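Local coordinates for protein D-glucosaminate-6-phosphate ammonia lyase (Salmonella typhimurium, PDB 7LCE) that is a fold type I pyridoxal-phosphate protein of the selenocysteine synthase-like family, and assembles from several copies of the same chain, at residues 22-27 and 328-333; 278-281 and 285-288; 57-60 and 65-68. One frame throughout, in Å; residues are numbered along the deposited sequence.

Contact 1. Residues 22-27 and 328-333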
loop_
_atom_site.group_PDB
_atom_site.type_symbol
_atom_site.label_atom_id
_atom_site.label_comp_id
_atom_site.label_asym_id
_atom_site.label_seq_id
_atom_site.Cartn_x
_atom_site.Cartn_y
_atom_site.Cartn_z
ATOM N N THR A 22 32.129 -32.264 12.094
ATOM C CA THR A 22 31.139 -32.535 11.056
ATOM C C THR A 22 31.786 -32.882 9.720
ATOM O O THR A 22 31.177 -33.591 8.910
ATOM C CB THR A 22 30.202 -31.336 10.893
ATOM O OG1 THR A 22 30.947 -30.205 10.428
ATOM C CG2 THR A 22 29.535 -30.994 12.221
ATOM N N ILE A 23 33.011 -32.411 9.467
ATOM C CA ILE A 23 33.659 -32.698 8.187
ATOM C C ILE A 23 34.192 -34.119 8.103
ATOM O O ILE A 23 34.636 -34.543 7.028
ATOM C CB ILE A 23 34.814 -31.721 7.889
ATOM C CG1 ILE A 23 36.046 -32.079 8.713
ATOM C CG2 ILE A 23 34.391 -30.294 8.174
ATOM C CD1 ILE A 23 37.254 -31.233 8.391
ATOM N N LEU A 24 34.169 -34.867 9.205
ATOM C CA LEU A 24 34.636 -36.247 9.228
ATOM C C LEU A 24 33.519 -37.242 9.507
ATOM O O LEU A 24 33.799 -38.420 9.757
ATOM C CB LEU A 24 35.745 -36.414 10.268
ATOM C CG LEU A 24 37.047 -35.675 9.982
ATOM C CD1 LEU A 24 38.139 -36.164 10.916
ATOM C CD2 LEU A 24 37.449 -35.859 8.528
ATOM N N GLY A 25 32.264 -36.804 9.481
ATOM C CA GLY A 25 31.154 -37.667 9.807
ATOM C C GLY A 25 30.637 -37.536 11.221
ATOM O O GLY A 25 29.865 -38.398 11.658
ATOM N N VAL A 26 31.064 -36.506 11.954
ATOM C CA VAL A 26 30.611 -36.215 13.313
ATOM C C VAL A 26 31.107 -37.277 14.288
ATOM O O VAL A 26 31.939 -36.988 15.155
ATOM C CB VAL A 26 29.080 -36.065 13.392
ATOM C CG1 VAL A 26 28.666 -35.755 14.817
ATOM C CG2 VAL A 26 28.602 -34.972 12.446
ATOM N N SER A 27 30.607 -38.507 14.170
ATOM C CA SER A 27 30.855 -39.509 15.199
ATOM C C SER A 27 31.065 -40.887 14.587
ATOM O O SER A 27 30.807 -41.121 13.403
ATOM C CB SER A 27 29.699 -39.561 16.201
ATOM O OG SER A 27 28.487 -39.920 15.555
ATOM N N ALA A 328 44.742 -40.242 6.288
ATOM C CA ALA A 328 44.390 -38.887 6.706
ATOM C C ALA A 328 44.282 -38.834 8.227
ATOM O O ALA A 328 43.357 -39.408 8.809
ATOM C CB ALA A 328 43.083 -38.456 6.052
ATOM N N ILE A 329 45.219 -38.141 8.869
ATOM C CA ILE A 329 45.259 -38.011 10.323
ATOM C C ILE A 329 44.911 -36.573 10.690
ATOM O O ILE A 329 45.645 -35.639 10.340
ATOM C CB ILE A 329 46.626 -38.411 10.896
ATOM C CG1 ILE A 329 46.916 -39.886 10.609
ATOM C CG2 ILE A 329 46.680 -38.131 12.388
ATOM C CD1 ILE A 329 48.375 -40.249 10.727
ATOM N N TYR A 330 43.794 -36.398 11.394
ATOM C CA TYR A 330 43.295 -35.082 11.781
ATOM C C TYR A 330 43.575 -34.866 13.265
ATOM O O TYR A 330 42.965 -35.516 14.121
ATOM C CB TYR A 330 41.802 -34.962 11.478
ATOM C CG TYR A 330 41.482 -34.853 10.003
ATOM C CD1 TYR A 330 41.381 -35.988 9.208
ATOM C CD2 TYR A 330 41.277 -33.616 9.407
ATOM C CE1 TYR A 330 41.090 -35.892 7.860
ATOM C CE2 TYR A 330 40.985 -33.510 8.059
ATOM C CZ TYR A 330 40.892 -34.650 7.289
ATOM O OH TYR A 330 40.599 -34.550 5.945
ATOM N N ALA A 331 44.494 -33.955 13.567
ATOM C CA ALA A 331 44.818 -33.586 14.937
ATOM C C ALA A 331 44.211 -32.232 15.291
ATOM O O ALA A 331 43.672 -31.518 14.442
ATOM C CB ALA A 331 46.335 -33.555 15.134
ATOM N N ARG A 332 44.311 -31.876 16.573
ATOM C CA ARG A 332 43.832 -30.578 17.032
ATOM C C ARG A 332 44.841 -29.510 16.630
ATOM O O ARG A 332 46.004 -29.555 17.045
ATOM C CB ARG A 332 43.627 -30.582 18.546
ATOM C CG ARG A 332 42.404 -31.349 19.021
ATOM C CD ARG A 332 42.303 -31.345 20.542
ATOM N NE ARG A 332 42.072 -30.017 21.097
ATOM C CZ ARG A 332 40.874 -29.493 21.314
ATOM N NH1 ARG A 332 39.766 -30.157 21.023
ATOM N NH2 ARG A 332 40.784 -28.274 21.838
ATOM N N LYS A 333 44.393 -28.550 15.824
ATOM C CA LYS A 333 45.246 -27.492 15.298
ATOM C C LYS A 333 44.934 -26.138 15.926
ATOM O O LYS A 333 45.164 -25.095 15.310
ATOM C CB LYS A 333 45.132 -27.424 13.777
ATOM C CG LYS A 333 43.719 -27.547 13.245
ATOM C CD LYS A 333 43.725 -27.636 11.729
ATOM C CE LYS A 333 44.326 -26.379 11.115
ATOM N NZ LYS A 333 44.423 -26.463 9.632
#
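I23 makes the first and lighter touch on Y330: its CD1 methyl comes no nearer than 4.4 Å to Y330 CE2, at a slant to the ring. L24, the last residue of the short 3-10 turn 22-24, does most of the work, laying both branches over one face of the tyrosine. CD1 of L24 covers the root of the ring, 3.7 Å from CD1 of Y330, while CD2 of L24 stands 3.9 Å from the ring centroid and 19° off the normal, a CH-pi contact toward the CE1-CZ rim. A chi1 of -72° swings the Y330 ring out toward L24, and chi2 of 84° turns its face to the leucine. Y330 belongs to strand 327-331, whose parallel partner is strand 13-17, hydrogen-bonded to it at I15 and A17; the turn thus follows one strand of this small sheet and leans on the other. The phenol oxygen ends at E46 of the second subunit, to which Y330 OH is hydrogen-bonded, and F44 of that subunit packs on L24. Past G25, the chain turns away from the strand, and V26 and S27 rest on A212, next to K213, the lysine that carries the pyridoxal phosphate.

Contact 2. Residues 278-281 and 285-288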
loop_
_atom_site.group_PDB
_atom_site.type_symbol
_atom_site.label_atom_id
_atom_site.label_comp_id
_atom_site.label_asym_id
_atom_site.label_seq_id
_atom_site.Cartn_x
_atom_site.Cartn_y
_atom_site.Cartn_z
ATOM N N GLU A 278 55.889 -41.055 24.964
ATOM C CA GLU A 278 57.321 -41.332 24.933
ATOM C C GLU A 278 57.789 -41.680 23.525
ATOM O O GLU A 278 58.893 -41.298 23.121
ATOM C CB GLU A 278 57.666 -42.449 25.917
ATOM C CG GLU A 278 57.554 -42.032 27.377
ATOM C CD GLU A 278 57.850 -43.164 28.341
ATOM O OE1 GLU A 278 58.797 -43.937 28.079
ATOM O OE2 GLU A 278 57.144 -43.275 29.366
ATOM N N ALA A 279 56.963 -42.404 22.765
ATOM C CA ALA A 279 57.364 -42.815 21.423
ATOM C C ALA A 279 57.553 -41.612 20.509
ATOM O O ALA A 279 58.503 -41.568 19.718
ATOM C CB ALA A 279 56.329 -43.775 20.840
ATOM N N ILE A 280 56.659 -40.627 20.602
ATOM C CA ILE A 280 56.800 -39.421 19.794
ATOM C C ILE A 280 58.027 -38.624 20.226
ATOM O O ILE A 280 58.718 -38.023 19.393
ATOM C CB ILE A 280 55.511 -38.579 19.863
ATOM C CG1 ILE A 280 54.313 -39.400 19.381
ATOM C CG2 ILE A 280 55.648 -37.307 19.038
ATOM C CD1 ILE A 280 52.973 -38.743 19.642
ATOM N N SER A 281 58.324 -38.610 21.529
ATOM C CA SER A 281 59.479 -37.862 22.018
ATOM C C SER A 281 60.794 -38.462 21.536
ATOM O O SER A 281 61.801 -37.750 21.443
ATOM C CB SER A 281 59.449 -37.798 23.543
ATOM O OG SER A 281 58.216 -37.271 23.998
ATOM N N GLY A 285 63.107 -33.838 16.964
ATOM C CA GLY A 285 62.316 -32.658 16.688
ATOM C C GLY A 285 60.919 -32.663 17.270
ATOM O O GLY A 285 60.223 -31.644 17.170
ATOM N N LEU A 286 60.475 -33.779 17.843
ATOM C CA LEU A 286 59.149 -33.903 18.433
ATOM C C LEU A 286 59.247 -34.146 19.932
ATOM O O LEU A 286 60.035 -34.988 20.376
ATOM C CB LEU A 286 58.368 -35.042 17.775
ATOM C CG LEU A 286 57.925 -34.802 16.335
ATOM C CD1 LEU A 286 57.050 -35.947 15.854
ATOM C CD2 LEU A 286 57.200 -33.473 16.216
ATOM N N TYR A 287 58.462 -33.400 20.709
ATOM C CA TYR A 287 58.324 -33.633 22.145
ATOM C C TYR A 287 56.844 -33.736 22.484
ATOM O O TYR A 287 56.071 -32.823 22.173
ATOM C CB TYR A 287 58.970 -32.535 22.993
ATOM C CG TYR A 287 58.654 -32.725 24.463
ATOM C CD1 TYR A 287 59.349 -33.654 25.228
ATOM C CD2 TYR A 287 57.637 -32.005 25.076
ATOM C CE1 TYR A 287 59.053 -33.844 26.568
ATOM C CE2 TYR A 287 57.331 -32.192 26.413
ATOM C CZ TYR A 287 58.043 -33.110 27.154
ATOM O OH TYR A 287 57.741 -33.290 28.486
ATOM N N ALA A 288 56.448 -34.850 23.095
ATOM C CA ALA A 288 55.056 -35.106 23.432
ATOM C C ALA A 288 54.901 -35.243 24.940
ATOM O O ALA A 288 55.743 -35.853 25.607
ATOM C CB ALA A 288 54.535 -36.368 22.738
#
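A tight helix-to-strand turn joins the end of helix 270-282 to the start of strand 286-292, an outermost strand, within this chain, of the three-stranded antiparallel sheet, and S281 and A288 tie its two arms together. The amide of A288 donates to S281 OG over 3.1 Å, nearly straight at 167°. That hydroxyl sits beside its own backbone N (chi1 -54°), a setting from which it also reaches back along the helix to hydrogen-bond A277 O, so one oxygen receives the strand's N-H and gives its proton to the helix. Next to this bond the backbones close up: S281 CA points a hydrogen at L286 O, 3.4 Å away with an angle of 157° at the hydrogen. This is helix-on-sheet packing in the C-terminal part of the chain, the helix laid against an antiparallel sheet, and its apolar side is built by I280. CG2 of I280 goes to the leucine, 3.7 Å from L286 CD1, and CB of I280 meets A288 CB at 3.8 Å. V304 of strand 300-306 and V357 and L360 of helix 352-365 pack on I280 as well, burying it between sheet and helices. Y287, alternating with L286 and A288, has its CB directed away from the helix, although its ring still passes S281 OG obliquely, 4.0 Å from CD1 of Y287.

Contact 3. Residues 57-60 and 65-68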
loop_
_atom_site.group_PDB
_atom_site.type_symbol
_atom_site.label_atom_id
_atom_site.label_comp_id
_atom_site.label_asym_id
_atom_site.label_seq_id
_atom_site.Cartn_x
_atom_site.Cartn_y
_atom_site.Cartn_z
ATOM N N LEU A 57 11.212 -43.460 26.071
ATOM C CA LEU A 57 12.526 -43.971 26.442
ATOM C C LEU A 57 13.554 -42.854 26.515
ATOM O O LEU A 57 14.358 -42.809 27.451
ATOM C CB LEU A 57 12.972 -45.055 25.463
ATOM C CG LEU A 57 12.095 -46.307 25.415
ATOM C CD1 LEU A 57 12.588 -47.298 24.365
ATOM C CD2 LEU A 57 12.044 -46.938 26.792
ATOM N N VAL A 58 13.522 -41.924 25.559
ATOM C CA VAL A 58 14.464 -40.808 25.584
ATOM C C VAL A 58 14.237 -39.938 26.814
ATOM O O VAL A 58 15.191 -39.479 27.456
ATOM C CB VAL A 58 14.354 -39.992 24.281
ATOM C CG1 VAL A 58 15.119 -38.688 24.398
ATOM C CG2 VAL A 58 14.872 -40.809 23.106
ATOM N N SER A 59 12.972 -39.713 27.172
ATOM C CA SER A 59 12.659 -38.850 28.302
ATOM C C SER A 59 13.161 -39.408 29.626
ATOM O O SER A 59 13.378 -38.632 30.562
ATOM C CB SER A 59 11.152 -38.614 28.367
ATOM O OG SER A 59 10.697 -37.994 27.179
ATOM N N ARG A 60 13.356 -40.725 29.728
ATOM C CA ARG A 60 13.890 -41.293 30.963
ATOM C C ARG A 60 15.294 -40.781 31.253
ATOM O O ARG A 60 15.679 -40.655 32.421
ATOM C CB ARG A 60 13.877 -42.822 30.894
ATOM C CG ARG A 60 12.479 -43.410 30.848
ATOM C CD ARG A 60 12.498 -44.925 30.755
ATOM N NE ARG A 60 11.160 -45.458 30.521
ATOM C CZ ARG A 60 10.882 -46.741 30.331
ATOM N NH1 ARG A 60 11.831 -47.663 30.347
ATOM N NH2 ARG A 60 9.621 -47.105 30.115
ATOM N N GLU A 65 8.864 -34.478 30.401
ATOM C CA GLU A 65 7.579 -35.159 30.306
ATOM C C GLU A 65 7.504 -36.028 29.056
ATOM O O GLU A 65 7.048 -37.176 29.120
ATOM C CB GLU A 65 6.447 -34.133 30.333
ATOM C CG GLU A 65 6.478 -33.235 31.561
ATOM C CD GLU A 65 5.405 -32.166 31.537
ATOM O OE1 GLU A 65 4.856 -31.901 30.445
ATOM O OE2 GLU A 65 5.123 -31.578 32.604
ATOM N N ASP A 66 7.942 -35.504 27.912
ATOM C CA ASP A 66 7.904 -36.248 26.661
ATOM C C ASP A 66 9.099 -35.837 25.808
ATOM O O ASP A 66 9.828 -34.896 26.135
ATOM C CB ASP A 66 6.580 -36.024 25.917
ATOM C CG ASP A 66 6.260 -37.141 24.932
ATOM O OD1 ASP A 66 7.087 -38.066 24.782
ATOM O OD2 ASP A 66 5.175 -37.098 24.313
ATOM N N SER A 67 9.295 -36.560 24.707
ATOM C CA SER A 67 10.405 -36.297 23.803
ATOM C C SER A 67 9.999 -36.671 22.385
ATOM O O SER A 67 9.055 -37.435 22.168
ATOM C CB SER A 67 11.668 -37.068 24.213
ATOM O OG SER A 67 12.133 -36.661 25.489
ATOM N N TYR A 68 10.725 -36.116 21.418
ATOM C CA TYR A 68 10.479 -36.382 20.007
ATOM C C TYR A 68 11.815 -36.460 19.288
ATOM O O TYR A 68 12.636 -35.546 19.407
ATOM C CB TYR A 68 9.596 -35.295 19.381
ATOM C CG TYR A 68 9.349 -35.468 17.899
ATOM C CD1 TYR A 68 8.575 -36.518 17.422
ATOM C CD2 TYR A 68 9.877 -34.575 16.977
ATOM C CE1 TYR A 68 8.343 -36.679 16.069
ATOM C CE2 TYR A 68 9.649 -34.728 15.620
ATOM C CZ TYR A 68 8.882 -35.782 15.172
ATOM O OH TYR A 68 8.649 -35.940 13.822
#
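Helix 47-62 passes strand 66-70 with S59 and S67 as the nearest pair, their CA atoms 5.6 Å apart. The strand lies at one border of the seven-stranded mixed sheet within this chain, and it enters through a classic beta bulge: E65 and D66 both face G225 of the antiparallel neighbour 221-225. From the bulge on, side chains alternate. S67 points its CB at helix 47-62, whereas the CB atoms of D66 and Y68 lead away from that helix, on the other side of the strand.

Hydroxyl meets hydroxyl at the centre, S59 OG lying 2.6 Å from S67 OG in a hydrogen bond. Each oxygen is turned back beside its own backbone N (chi1 -60° for S59, -63° for S67). S59 OG is also bonded to G55 O, one turn back in its helix, and S67 OG to T224 OG1 on the adjoining strand, so a run of hydrogen bonds leads from helix to sheet. V58 fills in alongside, the CG1 methyl of V58 resting 3.8 Å from S67 CB and equally close to the hydroxyl oxygen of that serine.

D66 works on the backbone next to this pair. Its OD1 takes the amide of S67 at 2.7 Å, the N-H arriving from above the carboxylate plane, 42° out of it, and OD2 makes a salt bridge with K234.

Buried between helix and sheet, the two serine hydroxyls have polar partners on both elements, which ties helix to strand by polar bonds beside the apolar touch of V58. K234 and the S67 amide at D66 would be expected to favour its ionised form.

Overall arrangement
Followed from the N terminus, the chain reaches the loop 22-27 straight after strand 13-17, but contact 1 is completed only 301 residues later by strand 327-331. Both other contacts fall within that long loop. Contact 3 closes first, a short helix-to-strand turn from helix 47-62 into the border strand of the large seven-stranded sheet; contact 2 follows it in series, a similar return onto the three-stranded antiparallel sheet of the C-terminal part. Nothing crosses. Contacts 2 and 3 lie on opposite sides of the chain's centre, with centres about 47 Å apart, whereas contact 1 lies about 22 Å from contact 2, centre to centre, and joins the N-terminal loop to the C-terminal region.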